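Local coordinates for BH0493 protein (Bacillus halodurans C-125, PDB 2QEE) that binds zinc and probably works as a metal-dependent enzyme of the amidohydrolase superfamily, at residues Thr29-Pro34 against Ser356-Leu361; Asp45-Tyr50 against Val360-Ile365. All blocks are in the same frame, centred on the assembly; numbering follows the deposited sequence.

Contact 1: Thr29-Pro34 against Ser356-Leu361; sequences THLFSP and SDARVL. With ZN (zinc ion), chain T.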
ATOM      1  N   THR C  29      -9.268 -13.039 -21.164  1.00 13.08           N
ATOM      2  CA  THR C  29     -10.645 -13.241 -20.743  1.00 13.92           C
ATOM      3  C   THR C  29     -10.865 -14.745 -20.625  1.00 14.69           C
ATOM      4  O   THR C  29     -10.040 -15.500 -21.080  1.00 17.54           O
ATOM      5  CB  THR C  29     -11.704 -12.707 -21.744  1.00 15.20           C
ATOM      6  OG1 THR C  29     -11.821 -13.610 -22.882  1.00 15.29           O
ATOM      7  CG2 THR C  29     -11.358 -11.283 -22.277  1.00 12.76           C
ATOM      8  N   HIS C  30     -12.047 -15.095 -20.142  1.00 14.10           N
ATOM      9  CA  HIS C  30     -12.502 -16.499 -20.094  1.00 16.88           C
ATOM     10  C   HIS C  30     -13.726 -16.620 -20.985  1.00 17.63           C
ATOM     11  O   HIS C  30     -14.653 -17.333 -20.661  1.00 18.74           O
ATOM     12  CB  HIS C  30     -12.824 -16.840 -18.658  1.00 16.95           C
ATOM     13  CG  HIS C  30     -11.593 -17.030 -17.854  1.00 22.82           C
ATOM     14  ND1 HIS C  30     -10.898 -18.218 -17.831  1.00 27.24           N
ATOM     15  CD2 HIS C  30     -10.861 -16.144 -17.146  1.00 28.17           C
ATOM     16  CE1 HIS C  30      -9.808 -18.070 -17.098  1.00 29.90           C
ATOM     17  NE2 HIS C  30      -9.759 -16.818 -16.682  1.00 26.48           N
ATOM     18  N   LEU C  31     -13.771 -15.829 -22.056  1.00 16.08           N
ATOM     19  CA  LEU C  31     -14.888 -15.906 -22.994  1.00 16.79           C
ATOM     20  C   LEU C  31     -14.480 -16.822 -24.192  1.00 16.42           C
ATOM     21  O   LEU C  31     -13.311 -17.094 -24.401  1.00 15.34           O
ATOM     22  CB  LEU C  31     -15.233 -14.516 -23.544  1.00 17.19           C
ATOM     23  CG  LEU C  31     -15.621 -13.546 -22.413  1.00 14.15           C
ATOM     24  CD1 LEU C  31     -15.877 -12.168 -23.080  1.00 15.39           C
ATOM     25  CD2 LEU C  31     -16.864 -14.031 -21.732  1.00 17.01           C
ATOM     26  N   PHE C  32     -15.475 -17.273 -24.972  1.00 17.63           N
ATOM     27  CA  PHE C  32     -15.140 -18.063 -26.180  1.00 17.83           C
ATOM     28  C   PHE C  32     -15.912 -17.570 -27.419  1.00 18.00           C
ATOM     29  O   PHE C  32     -16.984 -17.011 -27.274  1.00 18.90           O
ATOM     30  CB  PHE C  32     -15.510 -19.552 -25.952  1.00 19.31           C
ATOM     31  CG  PHE C  32     -14.749 -20.196 -24.823  1.00 19.27           C
ATOM     32  CD1 PHE C  32     -13.510 -20.778 -25.043  1.00 22.64           C
ATOM     33  CD2 PHE C  32     -15.283 -20.189 -23.522  1.00 21.96           C
ATOM     34  CE1 PHE C  32     -12.777 -21.376 -23.976  1.00 20.00           C
ATOM     35  CE2 PHE C  32     -14.549 -20.773 -22.429  1.00 17.39           C
ATOM     36  CZ  PHE C  32     -13.304 -21.356 -22.662  1.00 20.01           C
ATOM     37  N   SER C  33     -15.352 -17.784 -28.609  1.00 18.40           N
ATOM     38  CA  SER C  33     -16.063 -17.500 -29.861  1.00 20.03           C
ATOM     39  C   SER C  33     -17.383 -18.251 -29.750  1.00 21.46           C
ATOM     40  O   SER C  33     -17.402 -19.372 -29.271  1.00 22.64           O
ATOM     41  CB  SER C  33     -15.274 -18.076 -31.041  1.00 21.50           C
ATOM     42  OG  SER C  33     -15.750 -17.610 -32.290  1.00 23.13           O
ATOM     43  N   PRO C  34     -18.483 -17.612 -30.149  1.00 21.41           N
ATOM     44  CA  PRO C  34     -19.815 -18.135 -29.958  1.00 23.27           C
ATOM     45  C   PRO C  34     -20.010 -19.465 -30.693  1.00 24.52           C
ATOM     46  O   PRO C  34     -20.814 -20.245 -30.238  1.00 24.28           O
ATOM     47  CB  PRO C  34     -20.733 -17.018 -30.498  1.00 24.94           C
ATOM     48  CG  PRO C  34     -19.868 -16.168 -31.358  1.00 26.20           C
ATOM     49  CD  PRO C  34     -18.483 -16.274 -30.785  1.00 21.45           C
ATOM     50  N   SER C 356     -10.112  -7.647 -18.827  1.00 16.12           N
ATOM     51  CA  SER C 356     -11.371  -7.866 -18.102  1.00 16.54           C
ATOM     52  C   SER C 356     -11.393  -9.134 -17.279  1.00 14.98           C
ATOM     53  O   SER C 356     -12.107  -9.211 -16.256  1.00 17.48           O
ATOM     54  CB  SER C 356     -12.583  -7.869 -19.046  1.00 17.36           C
ATOM     55  OG  SER C 356     -12.609  -9.070 -19.840  1.00 14.60           O
ATOM     56  N   ASP C 357     -10.691 -10.157 -17.762  1.00 13.42           N
ATOM     57  CA  ASP C 357     -10.850 -11.499 -17.213  1.00 15.92           C
ATOM     58  C   ASP C 357     -12.354 -11.919 -17.218  1.00 15.92           C
ATOM     59  O   ASP C 357     -12.795 -12.640 -16.330  1.00 17.16           O
ATOM     60  CB  ASP C 357     -10.383 -11.484 -15.771  1.00 19.27           C
ATOM     61  CG  ASP C 357      -9.488 -12.536 -15.509  1.00 39.32           C
ATOM     62  OD1 ASP C 357      -9.852 -13.652 -15.925  1.00 26.40           O
ATOM     63  OD2 ASP C 357      -8.414 -12.227 -14.972  1.00 35.76           O
ATOM     64  N   ALA C 358     -13.141 -11.397 -18.167  1.00 13.93           N
ATOM     65  CA  ALA C 358     -14.594 -11.668 -18.184  1.00 13.09           C
ATOM     66  C   ALA C 358     -14.837 -13.188 -18.277  1.00 14.98           C
ATOM     67  O   ALA C 358     -14.247 -13.828 -19.155  1.00 17.93           O
ATOM     68  CB  ALA C 358     -15.285 -10.972 -19.375  1.00 14.47           C
ATOM     69  N   ARG C 359     -15.674 -13.702 -17.388  1.00 16.83           N
ATOM     70  CA  ARG C 359     -16.212 -15.081 -17.495  1.00 18.83           C
ATOM     71  C   ARG C 359     -17.578 -15.154 -18.134  1.00 19.68           C
ATOM     72  O   ARG C 359     -17.975 -16.220 -18.647  1.00 21.15           O
ATOM     73  CB  ARG C 359     -16.277 -15.725 -16.111  1.00 18.65           C
ATOM     74  CG  ARG C 359     -14.891 -16.020 -15.568  1.00 24.37           C
ATOM     75  CD  ARG C 359     -14.987 -16.768 -14.247  1.00 32.14           C
ATOM     76  NE  ARG C 359     -13.668 -17.307 -13.932  1.00 41.22           N
ATOM     77  CZ  ARG C 359     -13.283 -18.543 -14.230  1.00 41.41           C
ATOM     78  NH1 ARG C 359     -14.139 -19.380 -14.820  1.00 45.92           N
ATOM     79  NH2 ARG C 359     -12.050 -18.942 -13.930  1.00 44.78           N
ATOM     80  N   VAL C 360     -18.310 -14.054 -18.082  1.00 18.07           N
ATOM     81  CA  VAL C 360     -19.668 -13.974 -18.616  1.00 17.88           C
ATOM     82  C   VAL C 360     -19.623 -12.841 -19.626  1.00 20.22           C
ATOM     83  O   VAL C 360     -19.119 -11.741 -19.318  1.00 18.00           O
ATOM     84  CB  VAL C 360     -20.690 -13.674 -17.522  1.00 18.17           C
ATOM     85  CG1 VAL C 360     -22.094 -13.484 -18.127  1.00 17.26           C
ATOM     86  CG2 VAL C 360     -20.685 -14.802 -16.437  1.00 21.73           C
ATOM     87  N   LEU C 361     -20.126 -13.115 -20.830  1.00 18.99           N
ATOM     88  CA  LEU C 361     -20.008 -12.182 -21.956  1.00 18.63           C
ATOM     89  C   LEU C 361     -20.314 -10.729 -21.599  1.00 17.30           C
ATOM     90  O   LEU C 361     -19.490  -9.860 -21.873  1.00 16.60           O
ATOM     91  CB  LEU C 361     -20.959 -12.585 -23.093  1.00 19.47           C
ATOM     92  CG  LEU C 361     -20.962 -11.693 -24.346  1.00 23.49           C
ATOM     93  CD1 LEU C 361     -19.605 -11.573 -25.009  1.00 18.83           C
ATOM     94  CD2 LEU C 361     -22.015 -12.313 -25.288  1.00 20.56           C
TER
HETATM   95 ZN    ZN T5023      -8.393 -15.228 -15.820  0.50 30.66          ZN
HETATM   96  O   HOH W   1     -17.757 -17.529 -21.203  1.00 25.99           O
HETATM   97  O   HOH W   2     -16.526 -18.539 -18.470  1.00 27.21           O
HETATM   98  O   HOH W   3      -7.539 -15.659 -14.296  1.00 36.42           O
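His30 and Asp357 meet at a zinc ion, His30 through NE2 at 2.3 Å and Asp357 through OD1 at 2.1 Å. With His28 they form the metal site seen in this structure, and water 3 is a further ligand. A His-Thr-His sequence just after strand 24-26, paired with an aspartate from a loop late in the chain, is the metal-binding signature of the amidohydrolase-type barrel. The imidazole and carboxylate lie side by side, their planes 8° apart, so that OD1 comes to the ring edge in plane, 3.0 Å from His30 CD2. OD2 turns instead to His355 NE2, a second-shell bond that would hold the carboxylate's rotation.

The tight part is built on backbone. His30 N donates to Ala358 O at 2.7 Å. Two ST turns shape the chains beside this bond: Thr29 OG1 accepts from Leu31 N and also bonds Val143 O, while Ser356 OG accepts from Ala358 N and also bonds Asp26. Next to them Leu31, with CG beside its backbone N (chi1 -60°), splays its two methyls over the other loop. CD1 packs on Ala358 CB at 3.9 Å, and CD2 rests over Leu361 N at 3.5 Å.

The opposite character appears at His30 and Arg359, both partly exposed, where polar groups and water replace apolar packing. Waters 1 and 2 both lie within hydrogen-bonding distance of His30 O and Arg359 O, two acceptors that cannot bond each other directly. The extended Arg359 chain runs alongside His30, and its guanidinium lies flat on one imidazole face with the planes at 12°. NH2 sits over the ring centre, 4.1 Å from His30 ND1.

Contact 2: Asp45-Tyr50 against Val360-Ile365; sequences DELLTY and VLEQLI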
ATOM      1  N   ASP C  45     -28.694 -14.180 -15.441  1.00 20.10           N
ATOM      2  CA  ASP C  45     -28.490 -15.251 -14.479  1.00 19.56           C
ATOM      3  C   ASP C  45     -27.034 -15.661 -14.349  1.00 17.22           C
ATOM      4  O   ASP C  45     -26.573 -15.940 -13.236  1.00 18.90           O
ATOM      5  CB  ASP C  45     -29.339 -16.469 -14.875  1.00 20.24           C
ATOM      6  CG  ASP C  45     -30.825 -16.258 -14.603  1.00 27.33           C
ATOM      7  OD1 ASP C  45     -31.215 -15.317 -13.893  1.00 25.81           O
ATOM      8  OD2 ASP C  45     -31.625 -17.069 -15.089  1.00 36.40           O
ATOM      9  N   GLU C  46     -26.290 -15.656 -15.452  1.00 16.58           N
ATOM     10  CA  GLU C  46     -24.870 -15.961 -15.421  1.00 18.44           C
ATOM     11  C   GLU C  46     -24.097 -14.790 -14.737  1.00 17.75           C
ATOM     12  O   GLU C  46     -23.219 -15.041 -13.944  1.00 18.56           O
ATOM     13  CB  GLU C  46     -24.378 -16.150 -16.822  1.00 21.10           C
ATOM     14  CG  GLU C  46     -24.996 -17.430 -17.487  1.00 23.10           C
ATOM     15  CD  GLU C  46     -24.428 -18.738 -16.950  1.00 30.20           C
ATOM     16  OE1 GLU C  46     -23.502 -18.756 -16.083  1.00 25.35           O
ATOM     17  OE2 GLU C  46     -24.905 -19.784 -17.443  1.00 28.88           O
ATOM     18  N   LEU C  47     -24.456 -13.553 -15.078  1.00 18.54           N
ATOM     19  CA  LEU C  47     -23.879 -12.364 -14.392  1.00 16.03           C
ATOM     20  C   LEU C  47     -24.033 -12.460 -12.883  1.00 17.98           C
ATOM     21  O   LEU C  47     -23.098 -12.276 -12.139  1.00 18.73           O
ATOM     22  CB  LEU C  47     -24.516 -11.055 -14.859  1.00 15.93           C
ATOM     23  CG  LEU C  47     -24.088 -10.572 -16.244  1.00 17.43           C
ATOM     24  CD1 LEU C  47     -24.930  -9.339 -16.679  1.00 20.63           C
ATOM     25  CD2 LEU C  47     -22.572 -10.231 -16.254  1.00 20.64           C
ATOM     26  N   LEU C  48     -25.253 -12.767 -12.434  1.00 16.70           N
ATOM     27  CA  LEU C  48     -25.538 -12.838 -11.017  1.00 17.59           C
ATOM     28  C   LEU C  48     -24.883 -14.017 -10.294  1.00 17.86           C
ATOM     29  O   LEU C  48     -24.620 -13.939  -9.102  1.00 20.27           O
ATOM     30  CB  LEU C  48     -27.058 -12.882 -10.840  1.00 17.24           C
ATOM     31  CG  LEU C  48     -27.718 -11.502 -10.974  1.00 14.34           C
ATOM     32  CD1 LEU C  48     -29.270 -11.682 -11.043  1.00 15.87           C
ATOM     33  CD2 LEU C  48     -27.374 -10.476  -9.836  1.00 15.99           C
ATOM     34  N   THR C  49     -24.609 -15.107 -11.012  1.00 18.61           N
ATOM     35  CA  THR C  49     -24.022 -16.290 -10.355  1.00 19.57           C
ATOM     36  C   THR C  49     -22.506 -16.425 -10.605  1.00 20.12           C
ATOM     37  O   THR C  49     -21.899 -17.456 -10.289  1.00 22.90           O
ATOM     38  CB  THR C  49     -24.799 -17.565 -10.768  1.00 19.32           C
ATOM     39  OG1 THR C  49     -24.755 -17.665 -12.193  1.00 21.37           O
ATOM     40  CG2 THR C  49     -26.234 -17.468 -10.327  1.00 21.58           C
ATOM     41  N   TYR C  50     -21.912 -15.382 -11.182  1.00 18.96           N
ATOM     42  CA  TYR C  50     -20.455 -15.135 -11.238  1.00 19.20           C
ATOM     43  C   TYR C  50     -19.899 -15.470  -9.846  1.00 18.01           C
ATOM     44  O   TYR C  50     -20.554 -15.140  -8.839  1.00 17.90           O
ATOM     45  CB  TYR C  50     -20.263 -13.616 -11.453  1.00 19.92           C
ATOM     46  CG  TYR C  50     -18.848 -13.105 -11.744  1.00 25.95           C
ATOM     47  CD1 TYR C  50     -17.893 -13.900 -12.376  1.00 20.32           C
ATOM     48  CD2 TYR C  50     -18.512 -11.770 -11.456  1.00 17.63           C
ATOM     49  CE1 TYR C  50     -16.612 -13.378 -12.731  1.00 20.81           C
ATOM     50  CE2 TYR C  50     -17.232 -11.235 -11.805  1.00 20.22           C
ATOM     51  CZ  TYR C  50     -16.305 -12.026 -12.451  1.00 21.71           C
ATOM     52  OH  TYR C  50     -15.056 -11.513 -12.762  1.00 22.26           O
ATOM     53  N   VAL C 360     -18.310 -14.054 -18.082  1.00 18.07           N
ATOM     54  CA  VAL C 360     -19.668 -13.974 -18.616  1.00 17.88           C
ATOM     55  C   VAL C 360     -19.623 -12.841 -19.626  1.00 20.22           C
ATOM     56  O   VAL C 360     -19.119 -11.741 -19.318  1.00 18.00           O
ATOM     57  CB  VAL C 360     -20.690 -13.674 -17.522  1.00 18.17           C
ATOM     58  CG1 VAL C 360     -22.094 -13.484 -18.127  1.00 17.26           C
ATOM     59  CG2 VAL C 360     -20.685 -14.802 -16.437  1.00 21.73           C
ATOM     60  N   LEU C 361     -20.126 -13.115 -20.830  1.00 18.99           N
ATOM     61  CA  LEU C 361     -20.008 -12.182 -21.956  1.00 18.63           C
ATOM     62  C   LEU C 361     -20.314 -10.729 -21.599  1.00 17.30           C
ATOM     63  O   LEU C 361     -19.490  -9.860 -21.873  1.00 16.60           O
ATOM     64  CB  LEU C 361     -20.959 -12.585 -23.093  1.00 19.47           C
ATOM     65  CG  LEU C 361     -20.962 -11.693 -24.346  1.00 23.49           C
ATOM     66  CD1 LEU C 361     -19.605 -11.573 -25.009  1.00 18.83           C
ATOM     67  CD2 LEU C 361     -22.015 -12.313 -25.288  1.00 20.56           C
ATOM     68  N   GLU C 362     -21.457 -10.476 -20.960  1.00 17.55           N
ATOM     69  CA  GLU C 362     -21.892  -9.075 -20.694  1.00 17.20           C
ATOM     70  C   GLU C 362     -20.953  -8.294 -19.781  1.00 17.97           C
ATOM     71  O   GLU C 362     -20.995  -7.049 -19.810  1.00 17.68           O
ATOM     72  CB  GLU C 362     -23.276  -9.000 -20.081  1.00 18.30           C
ATOM     73  CG  GLU C 362     -24.403  -9.416 -21.035  1.00 17.33           C
ATOM     74  CD  GLU C 362     -24.523 -10.935 -21.239  1.00 23.62           C
ATOM     75  OE1 GLU C 362     -23.849 -11.735 -20.561  1.00 18.04           O
ATOM     76  OE2 GLU C 362     -25.350 -11.317 -22.087  1.00 21.77           O
ATOM     77  N   GLN C 363     -20.097  -8.990 -19.049  1.00 18.78           N
ATOM     78  CA  GLN C 363     -19.133  -8.324 -18.168  1.00 17.83           C
ATOM     79  C   GLN C 363     -18.138  -7.417 -18.920  1.00 16.56           C
ATOM     80  O   GLN C 363     -17.538  -6.498 -18.339  1.00 16.72           O
ATOM     81  CB  GLN C 363     -18.346  -9.341 -17.379  1.00 17.46           C
ATOM     82  CG  GLN C 363     -19.196 -10.127 -16.377  1.00 15.53           C
ATOM     83  CD  GLN C 363     -18.444 -11.266 -15.709  1.00 17.02           C
ATOM     84  OE1 GLN C 363     -17.478 -11.785 -16.237  1.00 17.64           O
ATOM     85  NE2 GLN C 363     -18.905 -11.668 -14.531  1.00 18.00           N
ATOM     86  N   LEU C 364     -17.919  -7.659 -20.201  1.00 16.08           N
ATOM     87  CA  LEU C 364     -17.123  -6.725 -21.017  1.00 15.55           C
ATOM     88  C   LEU C 364     -17.677  -5.328 -20.873  1.00 16.88           C
ATOM     89  O   LEU C 364     -16.876  -4.366 -20.854  1.00 15.90           O
ATOM     90  CB  LEU C 364     -17.161  -7.123 -22.501  1.00 16.00           C
ATOM     91  CG  LEU C 364     -16.445  -8.410 -22.780  1.00 13.34           C
ATOM     92  CD1 LEU C 364     -16.588  -8.669 -24.293  1.00 16.97           C
ATOM     93  CD2 LEU C 364     -14.971  -8.268 -22.461  1.00 17.25           C
ATOM     94  N   ILE C 365     -18.995  -5.190 -20.719  1.00 15.46           N
ATOM     95  CA  ILE C 365     -19.581  -3.845 -20.659  1.00 16.74           C
ATOM     96  C   ILE C 365     -19.017  -3.149 -19.403  1.00 16.24           C
ATOM     97  O   ILE C 365     -18.400  -2.073 -19.512  1.00 16.81           O
ATOM     98  CB  ILE C 365     -21.121  -3.877 -20.594  1.00 15.27           C
ATOM     99  CG1 ILE C 365     -21.648  -4.473 -21.909  1.00 16.56           C
ATOM    100  CG2 ILE C 365     -21.709  -2.421 -20.458  1.00 14.09           C
ATOM    101  CD1 ILE C 365     -23.204  -4.663 -21.929  1.00 19.08           C
TER
HETATM  102  O   HOH W   4     -21.147 -10.405 -13.148  1.00 18.80           O
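Val360 meets the end of helix 44-48 with both methyls: CG2 lies against Glu46 O at 3.6 Å, and CG1 fits between Glu46 CB and Leu47 CD2. With CG1 anti to the backbone N (chi1 175°), both branches are directed at that helix. Two residues on, Glu362 offers only its aliphatic part to this contact, CB lying 3.8 Å from Leu47 CD1 with the side chains crossing at about a right angle; its carboxylate bonds Gln129 and Asp43 N. Val360 to Gln363 is a type I turn, closed by Gln363 N to Val360 O at 2.9 Å, which leads into helix 363-388 directly after the metal-binding loop of the amidohydrolase-type barrel.

Gln363 slides past Leu47 in the opposite direction, bringing CG to 3.4 Å from Leu47 CD2. Beyond it NE2 stands over the centre of the Tyr50 ring, 2.9 Å above its plane, with amide and ring planes 64° apart, consistent with an amide-aromatic interaction. Water 4 accepts from NE2 and donates to Leu47 O. At the other end of the amide, OE1 accepts from Val360 N, which lies above the amide's carbonyl plane, and from Arg359 N as well. With an alanine here, the backbone N atoms of Arg359 and Val360 would probably lose their common acceptor and the Tyr50 face its polar cover. Tyr50 OH is bonded to NZ of Lys367, one turn beyond Gln363 in helix 363-388.

In the fold
Contacts 1 and 2 have centres 9 Å apart and share Val360 and Leu361, so the loop that supplies the zinc ligand Asp357 passes straight into the turn packed on helix 44-48. Gln363 is one connection: its OE1 lies 3.5 Å from Ala358 CA, and its side chain is about 7 Å from that of His30. Leu364 makes another, with CD1 3.8 Å from Leu31 CD1 in contact 1. Tyr50, whose side chain is about 8 Å from the zinc, touches Arg359 through CE1, 4.1 Å from Arg359 CD. Contact 2 lies next to the metal site and supplies none of its zinc ligands.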